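Local atomic coordinates of SidF, inhibitor of growth family, member 3 (Legionella pneumophila subsp. pneumophila, PDB entry 4FYE), a protein that acts as a Legionella phosphoinositide phosphatase, probably removing a phosphate from the inositol head group of phosphatidylinositol phosphates in membranes. Residues 322-325 / 326-329; 335-338 / 339-343; 423-426 / 427-431; 491-494 / 495-498; 615-618 / 619-622. The protein carries 1 engineered substitution. All blocks are in the same frame, centred on the assembly; numbering follows the deposited sequence.

The five contacts follow one another along the chain and form two touching pairs and one separate helix turn. Contacts 1 and 2 have centres 14 Å apart: the loop 322-329 packs against helix 335-349, with CD1 of I322 3.8 Å from O of L342. Contacts 3 and 5, 15 Å apart, bring together two loops distant in sequence, after strand 402-416 and after helix 590-614; NH1 of R423 reaches O of H619 at 3.0 Å in a probable hydrogen bond. These pairs lie on opposite sides of the chain's centre. Contact 4, on helix 482-514, is 35 to 39 Å from every other centre. Each contact is thus a local turn or helix stretch of one large chain, and only the two pairs meet.

Contact 1 (322-325 / 326-329); sequences IPEE and YRPD
Y326 N bonds the carbonyl O of P323 at 3.0 Å, and its N-H...O angle of 169° makes this a nearly straight link from residue i to i+3. One step on, R327 N reaches E324 O at 3.1 Å from well above the carbonyl plane. The side chain of R327 then doubles back across the turn: CG lies anti to its own carbonyl carbon (chi1 -74°) and the chain runs extended to NE, which meets I322 O at 3.0 Å. This bond is bent at the hydrogen, 136°, with the oxygen tilted from the guanidinium plane, while CA of E324 lies over one guanidinium face. CG2 of I322 fills the angle between CB of Y326 and CG of R327, 4.1 Å from each. E325 runs alongside Y326, pointing the same way, and its OE2 comes 3.6 Å from CE2 of the ring.

Around this turn, the Y326 ring stacks on H349, R327 makes a cation-pi contact with W319, and buried I322 packs on L345. Two successive i to i+3 backbone bonds are the signature of a short 3-10 turn, here in the surface loop joining helix 315-320 to helix 335-349.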
loop_
_atom_site.group_PDB
_atom_site.type_symbol
_atom_site.label_atom_id
_atom_site.label_comp_id
_atom_site.label_asym_id
_atom_site.label_seq_id
_atom_site.Cartn_x
_atom_site.Cartn_y
_atom_site.Cartn_z
ATOM N N ILE A 322 -3.238 -27.469 14.740
ATOM C CA ILE A 322 -3.989 -28.627 14.260
ATOM C C ILE A 322 -4.311 -29.621 15.406
ATOM O O ILE A 322 -3.388 -30.128 16.054
ATOM C CB ILE A 322 -3.194 -29.320 13.156
ATOM C CG1 ILE A 322 -2.911 -28.330 12.044
ATOM C CG2 ILE A 322 -3.895 -30.576 12.641
ATOM C CD1 ILE A 322 -1.812 -28.850 11.139
ATOM N N PRO A 323 -5.608 -29.897 15.684
ATOM C CA PRO A 323 -5.835 -30.699 16.921
ATOM C C PRO A 323 -5.076 -31.998 16.917
ATOM O O PRO A 323 -4.909 -32.587 15.865
ATOM C CB PRO A 323 -7.320 -30.949 16.892
ATOM C CG PRO A 323 -7.842 -29.630 16.291
ATOM C CD PRO A 323 -6.836 -29.200 15.246
ATOM N N GLU A 324 -4.634 -32.458 18.083
ATOM C CA GLU A 324 -3.766 -33.631 18.136
ATOM C C GLU A 324 -4.207 -34.803 17.255
ATOM O O GLU A 324 -3.400 -35.430 16.583
ATOM C CB GLU A 324 -3.609 -34.107 19.574
ATOM C CG GLU A 324 -2.264 -34.722 19.894
ATOM C CD GLU A 324 -2.316 -35.485 21.206
ATOM O OE1 GLU A 324 -1.554 -36.487 21.362
ATOM O OE2 GLU A 324 -3.152 -35.095 22.072
ATOM N N GLU A 325 -5.497 -35.049 17.224
ATOM C CA GLU A 325 -6.059 -36.271 16.634
ATOM C C GLU A 325 -6.113 -36.217 15.116
ATOM O O GLU A 325 -6.572 -37.159 14.483
ATOM C CB GLU A 325 -7.456 -36.409 17.181
ATOM C CG GLU A 325 -7.696 -35.159 18.028
ATOM C CD GLU A 325 -9.009 -34.453 17.829
ATOM O OE1 GLU A 325 -9.072 -33.339 18.297
ATOM O OE2 GLU A 325 -9.991 -34.961 17.255
ATOM N N TYR A 326 -5.679 -35.103 14.531
ATOM C CA TYR A 326 -5.553 -35.020 13.072
ATOM C C TYR A 326 -4.125 -34.863 12.624
ATOM O O TYR A 326 -3.868 -34.767 11.436
ATOM C CB TYR A 326 -6.376 -33.883 12.506
ATOM C CG TYR A 326 -7.794 -34.038 12.905
ATOM C CD1 TYR A 326 -8.530 -35.139 12.474
ATOM C CD2 TYR A 326 -8.402 -33.112 13.747
ATOM C CE1 TYR A 326 -9.842 -35.311 12.868
ATOM C CE2 TYR A 326 -9.718 -33.263 14.135
ATOM C CZ TYR A 326 -10.426 -34.371 13.700
ATOM O OH TYR A 326 -11.725 -34.534 14.087
ATOM N N ARG A 327 -3.186 -34.814 13.550
ATOM C CA ARG A 327 -1.824 -34.637 13.128
ATOM C C ARG A 327 -1.329 -35.967 12.587
ATOM O O ARG A 327 -1.560 -36.995 13.192
ATOM C CB ARG A 327 -0.951 -34.199 14.290
ATOM C CG ARG A 327 -1.129 -32.774 14.743
ATOM C CD ARG A 327 -0.560 -32.666 16.152
ATOM N NE ARG A 327 -0.729 -31.317 16.697
ATOM C CZ ARG A 327 -0.203 -30.894 17.833
ATOM N NH1 ARG A 327 0.541 -31.687 18.572
ATOM N NH2 ARG A 327 -0.436 -29.677 18.239
ATOM N N PRO A 328 -0.677 -35.955 11.419
ATOM C CA PRO A 328 -0.080 -37.201 10.937
ATOM C C PRO A 328 1.182 -37.543 11.741
ATOM O O PRO A 328 1.969 -36.648 12.127
ATOM C CB PRO A 328 0.293 -36.864 9.491
ATOM C CG PRO A 328 0.578 -35.401 9.523
ATOM C CD PRO A 328 -0.397 -34.824 10.512
ATOM N N ASP A 329 1.376 -38.833 11.977
ATOM C CA ASP A 329 2.539 -39.302 12.720
ATOM C C ASP A 329 3.824 -38.896 12.010
ATOM O O ASP A 329 4.735 -38.372 12.647
ATOM C CB ASP A 329 2.445 -40.814 12.965
ATOM C CG ASP A 329 1.564 -41.524 11.932
ATOM O OD1 ASP A 329 1.473 -41.027 10.767
ATOM O OD2 ASP A 329 0.965 -42.571 12.295
#

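Contact 2 (335-338 / 339-343); sequences AEKA and RAQLI
The first turns of helix 335-349 carry this contact, and the link between A335 and R339 shows its alpha-helical pattern: R339 N bonds A335 O at 3.0 Å, i to i+4, with the hydrogen directed almost straight at the oxygen (168°). A340 N follows with E336 O at 3.1 Å. The next bond, Q341 N to K337 O, is weak at 3.5 Å, whereas L342 N to A338 O is again short, 3.0 Å, and practically linear at 178°. The regular spiral is therefore slack at one step and restored at the following one.

Side chains touch the preceding turn mainly through its carbonyl oxygens. CD2 of L342 folds back to 3.5 Å from A338 O, and CB of A340 lies 3.6 Å from E336 O. CB of Q341 rests beside A338 O at the same separation, and its chain leads off extended, CG being anti to the backbone N (chi1 -169°).

R339 also extends, carrying its guanidinium away from the helix to hydrogen bonds with N315 OD1, M313 O and T6 O; E336 OE1 bonds S400 OG. Among its neighbours, the helix sets L342 and I343 against helix 315-320, which L342 meets at L318 and W319, while A340 and I343 pack on strand 391-399.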
loop_
_atom_site.group_PDB
_atom_site.type_symbol
_atom_site.label_atom_id
_atom_site.label_comp_id
_atom_site.label_asym_id
_atom_site.label_seq_id
_atom_site.Cartn_x
_atom_site.Cartn_y
_atom_site.Cartn_z
ATOM N N ALA A 335 10.587 -30.665 2.538
ATOM C CA ALA A 335 10.150 -29.525 3.329
ATOM C C ALA A 335 8.916 -28.861 2.736
ATOM O O ALA A 335 7.928 -28.605 3.454
ATOM C CB ALA A 335 11.263 -28.519 3.494
ATOM N N GLU A 336 8.958 -28.620 1.425
ATOM C CA GLU A 336 7.863 -27.949 0.716
ATOM C C GLU A 336 6.550 -28.739 0.844
ATOM O O GLU A 336 5.458 -28.159 0.976
ATOM C CB GLU A 336 8.231 -27.741 -0.763
ATOM C CG GLU A 336 7.295 -26.819 -1.550
ATOM C CD GLU A 336 7.001 -27.307 -2.980
ATOM O OE1 GLU A 336 6.790 -26.443 -3.877
ATOM O OE2 GLU A 336 6.964 -28.552 -3.211
ATOM N N LYS A 337 6.665 -30.059 0.814
ATOM C CA LYS A 337 5.500 -30.922 0.818
ATOM C C LYS A 337 4.989 -31.135 2.265
ATOM O O LYS A 337 3.842 -31.538 2.495
ATOM C CB LYS A 337 5.821 -32.223 0.015
ATOM C CG LYS A 337 5.060 -33.543 0.308
ATOM C CD LYS A 337 3.532 -33.497 0.587
ATOM C CE LYS A 337 2.901 -34.909 0.594
ATOM N NZ LYS A 337 1.906 -35.241 1.677
ATOM N N ALA A 338 5.849 -30.829 3.225
ATOM C CA ALA A 338 5.453 -30.829 4.628
ATOM C C ALA A 338 4.670 -29.544 5.001
ATOM O O ALA A 338 3.580 -29.617 5.566
ATOM C CB ALA A 338 6.673 -30.995 5.524
ATOM N N ARG A 339 5.217 -28.384 4.674
ATOM C CA ARG A 339 4.430 -27.164 4.822
ATOM C C ARG A 339 3.073 -27.271 4.124
ATOM O O ARG A 339 2.051 -26.851 4.694
ATOM C CB ARG A 339 5.176 -25.861 4.410
ATOM C CG ARG A 339 4.409 -24.613 4.837
ATOM C CD ARG A 339 5.322 -23.426 4.844
ATOM N NE ARG A 339 4.613 -22.173 5.065
ATOM C CZ ARG A 339 4.478 -21.574 6.258
ATOM N NH1 ARG A 339 4.955 -22.092 7.421
ATOM N NH2 ARG A 339 3.853 -20.445 6.280
ATOM N N ALA A 340 3.030 -27.818 2.907
ATOM C CA ALA A 340 1.728 -27.870 2.211
ATOM C C ALA A 340 0.690 -28.625 3.078
ATOM O O ALA A 340 -0.472 -28.228 3.162
ATOM C CB ALA A 340 1.864 -28.546 0.824
ATOM N N GLN A 341 1.121 -29.742 3.653
ATOM C CA GLN A 341 0.230 -30.618 4.384
ATOM C C GLN A 341 -0.253 -29.889 5.656
ATOM O O GLN A 341 -1.427 -29.907 5.998
ATOM C CB GLN A 341 0.966 -31.923 4.723
ATOM C CG GLN A 341 0.063 -33.004 5.246
ATOM C CD GLN A 341 0.837 -34.188 5.878
ATOM O OE1 GLN A 341 1.906 -34.019 6.498
ATOM N NE2 GLN A 341 0.287 -35.391 5.732
ATOM N N LEU A 342 0.670 -29.231 6.343
ATOM C CA LEU A 342 0.358 -28.373 7.459
ATOM C C LEU A 342 -0.650 -27.297 7.086
ATOM O O LEU A 342 -1.589 -27.077 7.831
ATOM C CB LEU A 342 1.635 -27.706 7.952
ATOM C CG LEU A 342 2.369 -28.357 9.121
ATOM C CD1 LEU A 342 1.761 -29.692 9.546
ATOM C CD2 LEU A 342 3.865 -28.422 8.853
ATOM N N ILE A 343 -0.486 -26.646 5.935
ATOM C CA ILE A 343 -1.379 -25.543 5.595
ATOM C C ILE A 343 -2.772 -26.061 5.337
ATOM O O ILE A 343 -3.770 -25.534 5.853
ATOM C CB ILE A 343 -0.868 -24.740 4.413
ATOM C CG1 ILE A 343 0.347 -23.964 4.871
ATOM C CG2 ILE A 343 -1.945 -23.760 3.895
ATOM C CD1 ILE A 343 1.107 -23.312 3.702
#

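Contact 3 (423-426 / 427-431); sequences RQVG and ALNPL
V425 and N429 meet by van der Waals contact, four residues apart round a turn. The methyl CG1 of V425 lies 3.3 Å from CB of N429 and 4.0 Å from its CG. The first distance is shorter than normal carbon packing, and chi1 of V425, 113°, is not a staggered value, so the exact placement of this methyl is doubtful. The two side chains cross at about a right angle, and one branch of the valine, CG1, makes the contact. N429 sets CG opposite its own backbone N (chi1 -164°). As modelled, CG1 also passes 3.7 Å from the carbonyl O of N429.

The polar part of the contact is a backbone bond. N429 N points to G426 O with a good angle, 164°, but across 3.4 Å, and the bond is weak. It closes a type II beta turn from G426 to N429, with A427 and L428 at its two central positions. L428 takes a positive phi, as the third residue of such a turn does. CB of N429 lies 3.6 Å from G426 O, the acceptor of that bond.

Bonds of the flanking residues tie the loop to its surroundings. V425 O accepts a hydrogen bond from N434 ND2, and the backbone of L431 is bonded to that of R367.

With one long hydrogen bond and a methyl contact of doubtful detail, the turn is closed only lightly by its own atoms. The chemistry implies that the surface loop between strand 402-416 and helix 438-458 probably owes much of its shape to its backbone conformation and to those flanking bonds.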
loop_
_atom_site.group_PDB
_atom_site.type_symbol
_atom_site.label_atom_id
_atom_site.label_comp_id
_atom_site.label_asym_id
_atom_site.label_seq_id
_atom_site.Cartn_x
_atom_site.Cartn_y
_atom_site.Cartn_z
ATOM N N ARG A 423 -7.270 19.038 0.322
ATOM C CA ARG A 423 -7.631 18.167 1.458
ATOM C C ARG A 423 -8.643 18.786 2.439
ATOM O O ARG A 423 -9.403 18.076 3.090
ATOM C CB ARG A 423 -6.341 17.664 2.209
ATOM C CG ARG A 423 -5.786 18.651 3.263
ATOM C CD ARG A 423 -4.362 18.354 3.743
ATOM N NE ARG A 423 -3.671 19.020 2.711
ATOM C CZ ARG A 423 -2.997 20.151 2.763
ATOM N NH1 ARG A 423 -2.654 20.832 3.892
ATOM N NH2 ARG A 423 -2.594 20.517 1.583
ATOM N N GLN A 424 -8.652 20.110 2.566
ATOM C CA GLN A 424 -9.539 20.768 3.549
ATOM C C GLN A 424 -9.641 22.217 3.219
ATOM O O GLN A 424 -8.958 23.063 3.775
ATOM C CB GLN A 424 -9.085 20.615 4.999
ATOM C CG GLN A 424 -10.204 21.013 6.032
ATOM C CD GLN A 424 -11.280 19.913 6.158
ATOM O OE1 GLN A 424 -11.239 18.943 5.424
ATOM N NE2 GLN A 424 -12.231 20.068 7.072
ATOM N N VAL A 425 -10.504 22.483 2.278
ATOM C CA VAL A 425 -10.722 23.798 1.677
ATOM C C VAL A 425 -11.539 24.690 2.660
ATOM O O VAL A 425 -12.257 24.189 3.529
ATOM C CB VAL A 425 -11.527 23.381 0.441
ATOM C CG1 VAL A 425 -13.023 23.840 0.406
ATOM C CG2 VAL A 425 -10.668 23.351 -0.803
ATOM N N GLY A 426 -11.404 26.015 2.562
ATOM C CA GLY A 426 -12.079 26.931 3.497
ATOM C C GLY A 426 -13.618 26.905 3.415
ATOM O O GLY A 426 -14.189 26.193 2.571
ATOM N N ALA A 427 -14.288 27.672 4.285
ATOM C CA ALA A 427 -15.746 27.769 4.225
ATOM C C ALA A 427 -16.105 28.252 2.832
ATOM O O ALA A 427 -15.500 29.220 2.299
ATOM C CB ALA A 427 -16.302 28.748 5.278
ATOM N N LEU A 428 -17.065 27.554 2.230
ATOM C CA LEU A 428 -17.786 28.097 1.062
ATOM C C LEU A 428 -16.995 27.984 -0.240
ATOM O O LEU A 428 -17.441 28.384 -1.294
ATOM C CB LEU A 428 -18.221 29.562 1.303
ATOM C CG LEU A 428 -19.247 29.833 2.439
ATOM C CD1 LEU A 428 -19.600 31.338 2.544
ATOM C CD2 LEU A 428 -20.526 28.983 2.375
ATOM N N ASN A 429 -15.803 27.464 -0.143
ATOM C CA ASN A 429 -14.968 27.269 -1.308
ATOM C C ASN A 429 -15.571 26.195 -2.222
ATOM O O ASN A 429 -15.774 25.077 -1.812
ATOM C CB ASN A 429 -13.558 26.888 -0.871
ATOM C CG ASN A 429 -12.557 27.043 -1.989
ATOM O OD1 ASN A 429 -11.487 27.613 -1.797
ATOM N ND2 ASN A 429 -12.907 26.566 -3.166
ATOM N N PRO A 430 -15.882 26.545 -3.465
ATOM C CA PRO A 430 -16.587 25.535 -4.254
ATOM C C PRO A 430 -15.646 24.470 -4.797
ATOM O O PRO A 430 -16.121 23.575 -5.459
ATOM C CB PRO A 430 -17.142 26.357 -5.420
ATOM C CG PRO A 430 -16.120 27.432 -5.574
ATOM C CD PRO A 430 -15.789 27.829 -4.176
ATOM N N LEU A 431 -14.333 24.553 -4.557
ATOM C CA LEU A 431 -13.435 23.580 -5.187
ATOM C C LEU A 431 -13.442 22.216 -4.551
ATOM O O LEU A 431 -12.817 21.340 -5.025
ATOM C CB LEU A 431 -11.986 24.059 -5.237
ATOM C CG LEU A 431 -11.792 25.337 -6.014
ATOM C CD1 LEU A 431 -10.362 25.760 -5.837
ATOM C CD2 LEU A 431 -12.209 25.186 -7.475
#

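Contact 4 (491-494 / 495-498); sequences KENA and LKEV
The flat ends of E492 and N493 each meet an aliphatic carbon of the following turn: OE2 of the E492 carboxylate lies 3.6 Å from CD1 of L495, and OD1 of the N493 amide 3.7 Å from CE of K496. Both are van der Waals approaches of an oxygen to a hydrocarbon, not polar bonds.

K496 does most of the touching. Its chain bends at chi2 (-47°) and runs back along the helix, with CG 3.4 Å from N493 O and both CD and CE at that same distance from E492 O. NZ finishes 3.5 Å from CG of E492, beside the aliphatic part of that side chain. The two charged ends nevertheless remain apart, 4.8 Å from OE2 of E492 to NZ of K496, and form no salt bridge. The ammonium group hydrogen-bonds D388 O instead, while the carboxylate has long, weak ion pairs with R443 and K499.

Backbone bonding is loose in this part of helix 482-514. L495 N is shared between K491 O and E492 O, 3.3 Å from the latter, and K496 N turns to N493 O; all three bonds are weak.

K491, A494 and L495 also pack on Q542 of helix 522-583, and K491 meets A545 as well, within a predicted coiled coil. The chemistry implies that the lysine's hydrocarbon covers E492 O and N493 O where main-chain bonding is slack, while the opposite charges of E492 and K496 probably attract one another only at longer range.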
loop_
_atom_site.group_PDB
_atom_site.type_symbol
_atom_site.label_atom_id
_atom_site.label_comp_id
_atom_site.label_asym_id
_atom_site.label_seq_id
_atom_site.Cartn_x
_atom_site.Cartn_y
_atom_site.Cartn_z
ATOM N N LYS A 491 -28.033 -2.785 15.208
ATOM C CA LYS A 491 -28.390 -2.495 13.810
ATOM C C LYS A 491 -27.455 -3.038 12.742
ATOM O O LYS A 491 -27.904 -3.373 11.644
ATOM C CB LYS A 491 -28.751 -1.043 13.528
ATOM C CG LYS A 491 -29.641 -0.966 12.287
ATOM C CD LYS A 491 -29.615 0.403 11.595
ATOM C CE LYS A 491 -30.195 1.533 12.449
ATOM N NZ LYS A 491 -31.694 1.621 12.495
ATOM N N GLU A 492 -26.169 -3.128 13.051
ATOM C CA GLU A 492 -25.219 -3.664 12.072
ATOM C C GLU A 492 -25.493 -5.146 11.847
ATOM O O GLU A 492 -25.388 -5.654 10.727
ATOM C CB GLU A 492 -23.765 -3.408 12.477
ATOM C CG GLU A 492 -22.780 -3.529 11.308
ATOM C CD GLU A 492 -22.432 -2.210 10.595
ATOM O OE1 GLU A 492 -21.790 -1.298 11.196
ATOM O OE2 GLU A 492 -22.762 -2.098 9.391
ATOM N N ASN A 493 -25.898 -5.833 12.906
ATOM C CA ASN A 493 -26.417 -7.202 12.755
ATOM C C ASN A 493 -27.690 -7.391 11.872
ATOM O O ASN A 493 -27.759 -8.346 11.099
ATOM C CB ASN A 493 -26.443 -7.890 14.112
ATOM C CG ASN A 493 -25.018 -8.160 14.640
ATOM O OD1 ASN A 493 -24.073 -8.359 13.866
ATOM N ND2 ASN A 493 -24.864 -8.166 15.950
ATOM N N ALA A 494 -28.622 -6.437 11.901
ATOM C CA ALA A 494 -29.783 -6.408 10.972
ATOM C C ALA A 494 -29.435 -6.336 9.457
ATOM O O ALA A 494 -30.168 -6.869 8.582
ATOM C CB ALA A 494 -30.713 -5.259 11.348
ATOM N N LEU A 495 -28.320 -5.665 9.171
ATOM C CA LEU A 495 -27.792 -5.487 7.814
ATOM C C LEU A 495 -27.233 -6.720 7.151
ATOM O O LEU A 495 -27.246 -6.838 5.919
ATOM C CB LEU A 495 -26.676 -4.442 7.826
ATOM C CG LEU A 495 -27.133 -3.005 7.607
ATOM C CD1 LEU A 495 -25.932 -2.090 7.735
ATOM C CD2 LEU A 495 -27.756 -2.832 6.226
ATOM N N LYS A 496 -26.715 -7.622 7.972
ATOM C CA LYS A 496 -26.001 -8.801 7.479
ATOM C C LYS A 496 -26.800 -9.569 6.443
ATOM O O LYS A 496 -26.331 -9.747 5.330
ATOM C CB LYS A 496 -25.551 -9.707 8.631
ATOM C CG LYS A 496 -24.701 -9.044 9.740
ATOM C CD LYS A 496 -23.531 -8.140 9.296
ATOM C CE LYS A 496 -22.675 -7.680 10.494
ATOM N NZ LYS A 496 -21.627 -6.658 10.163
ATOM N N GLU A 497 -28.021 -9.973 6.798
ATOM C CA GLU A 497 -28.963 -10.599 5.862
ATOM C C GLU A 497 -29.046 -9.825 4.509
ATOM O O GLU A 497 -28.623 -10.306 3.442
ATOM C CB GLU A 497 -30.324 -10.674 6.534
ATOM C CG GLU A 497 -31.086 -11.967 6.304
ATOM C CD GLU A 497 -30.716 -12.628 4.990
ATOM O OE1 GLU A 497 -31.045 -12.068 3.922
ATOM O OE2 GLU A 497 -30.091 -13.711 5.030
ATOM N N VAL A 498 -29.579 -8.611 4.567
ATOM C CA VAL A 498 -29.595 -7.721 3.404
ATOM C C VAL A 498 -28.215 -7.589 2.672
ATOM O O VAL A 498 -28.127 -7.715 1.431
ATOM C CB VAL A 498 -30.148 -6.337 3.813
ATOM C CG1 VAL A 498 -30.578 -5.568 2.582
ATOM C CG2 VAL A 498 -31.325 -6.483 4.812
#

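Contact 5 (615-618 / 619-622); sequences ENTW and HHGK
W618 and H619 form an edge-to-face aromatic pair in the loop just after helix 590-614, where the chain has left the helix and makes a tight turn. The five-membered ring of W618 and the H619 ring have centroids 5.0 Å apart and planes at 78°, with the edge of H619 directed at the indole face. CB of H619 adds a CH-pi contact, 3.5 Å from the centroid of the six-membered ring and almost on its normal. Both side chains have CG between the backbone N and the carbonyl carbon (chi1 65° for W618), which lets them meet at about a right angle.

CE1 of H619 lies 3.3 Å from ND2 of N616, whose CG stands at the edge of the imidazole, near its plane. T617 CA sits 4.1 Å over the centre of the H620 ring, a second CH-pi contact, with CG2 of T617 3.8 Å from CE1 of H620. H620 N bonds T617 O at 3.0 Å (161°).

That bond closes a type I beta turn from T617 to H620. Before it, N616 has positive phi and completes a Schellman motif, so the arrangement is a helix C-terminus followed directly by a beta turn, with W618 packing on L612 of the helix and meeting W417.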
loop_
_atom_site.group_PDB
_atom_site.type_symbol
_atom_site.label_atom_id
_atom_site.label_comp_id
_atom_site.label_asym_id
_atom_site.label_seq_id
_atom_site.Cartn_x
_atom_site.Cartn_y
_atom_site.Cartn_z
ATOM N N GLU A 615 -9.169 17.977 17.693
ATOM C CA GLU A 615 -8.736 19.404 17.503
ATOM C C GLU A 615 -8.757 19.848 16.030
ATOM O O GLU A 615 -8.542 21.011 15.705
ATOM C CB GLU A 615 -7.330 19.629 18.068
ATOM C CG GLU A 615 -7.260 19.372 19.564
ATOM C CD GLU A 615 -5.946 19.783 20.220
ATOM O OE1 GLU A 615 -5.083 20.405 19.549
ATOM O OE2 GLU A 615 -5.782 19.496 21.441
ATOM N N ASN A 616 -9.026 18.896 15.138
ATOM C CA ASN A 616 -9.187 19.206 13.739
ATOM C C ASN A 616 -7.946 19.920 13.218
ATOM O O ASN A 616 -8.015 20.868 12.429
ATOM C CB ASN A 616 -10.484 20.012 13.545
ATOM C CG ASN A 616 -10.857 20.215 12.082
ATOM O OD1 ASN A 616 -11.424 21.261 11.768
ATOM N ND2 ASN A 616 -10.516 19.257 11.173
ATOM N N THR A 617 -6.784 19.413 13.622
ATOM C CA THR A 617 -5.506 19.925 13.111
ATOM C C THR A 617 -4.823 19.040 12.028
ATOM O O THR A 617 -3.806 19.431 11.423
ATOM C CB THR A 617 -4.538 20.199 14.260
ATOM O OG1 THR A 617 -4.390 19.006 15.045
ATOM C CG2 THR A 617 -5.068 21.353 15.128
ATOM N N TRP A 618 -5.421 17.897 11.735
ATOM C CA TRP A 618 -4.779 16.880 10.904
ATOM C C TRP A 618 -4.512 17.456 9.534
ATOM O O TRP A 618 -3.591 17.055 8.842
ATOM C CB TRP A 618 -5.669 15.649 10.828
ATOM C CG TRP A 618 -6.966 15.957 10.122
ATOM C CD1 TRP A 618 -8.169 16.402 10.692
ATOM C CD2 TRP A 618 -7.210 15.956 8.673
ATOM N NE1 TRP A 618 -9.128 16.621 9.718
ATOM C CE2 TRP A 618 -8.611 16.402 8.483
ATOM C CE3 TRP A 618 -6.461 15.626 7.569
ATOM C CZ2 TRP A 618 -9.188 16.518 7.226
ATOM C CZ3 TRP A 618 -7.059 15.755 6.289
ATOM C CH2 TRP A 618 -8.399 16.172 6.133
ATOM N N HIS A 619 -5.267 18.473 9.144
ATOM C CA HIS A 619 -5.129 19.008 7.784
ATOM C C HIS A 619 -4.231 20.213 7.660
ATOM O O HIS A 619 -4.030 20.714 6.538
ATOM C CB HIS A 619 -6.509 19.344 7.239
ATOM C CG HIS A 619 -7.204 20.437 8.012
ATOM N ND1 HIS A 619 -8.075 20.180 9.040
ATOM C CD2 HIS A 619 -7.152 21.812 7.886
ATOM C CE1 HIS A 619 -8.532 21.313 9.548
ATOM N NE2 HIS A 619 -7.952 22.328 8.856
ATOM N N HIS A 620 -3.675 20.729 8.757
ATOM C CA HIS A 620 -2.689 21.809 8.586
ATOM C C HIS A 620 -1.461 21.243 7.926
ATOM O O HIS A 620 -1.169 20.056 8.076
ATOM C CB HIS A 620 -2.321 22.474 9.913
ATOM C CG HIS A 620 -3.503 23.013 10.678
ATOM N ND1 HIS A 620 -3.410 23.423 11.974
ATOM C CD2 HIS A 620 -4.828 23.236 10.291
ATOM C CE1 HIS A 620 -4.609 23.892 12.388
ATOM N NE2 HIS A 620 -5.483 23.770 11.369
ATOM N N GLY A 621 -0.729 22.083 7.202
ATOM C CA GLY A 621 0.406 21.669 6.377
ATOM C C GLY A 621 1.382 20.892 7.199
ATOM O O GLY A 621 1.803 19.810 6.820
ATOM N N LYS A 622 1.646 21.404 8.388
ATOM C CA LYS A 622 2.668 20.861 9.263
ATOM C C LYS A 622 2.302 19.485 9.841
ATOM O O LYS A 622 3.157 18.830 10.435
ATOM C CB LYS A 622 2.983 21.868 10.387
ATOM C CG LYS A 622 2.032 21.852 11.585
ATOM C CD LYS A 622 2.175 23.144 12.399
ATOM C CE LYS A 622 1.239 23.250 13.607
ATOM N NZ LYS A 622 1.067 24.688 13.978
#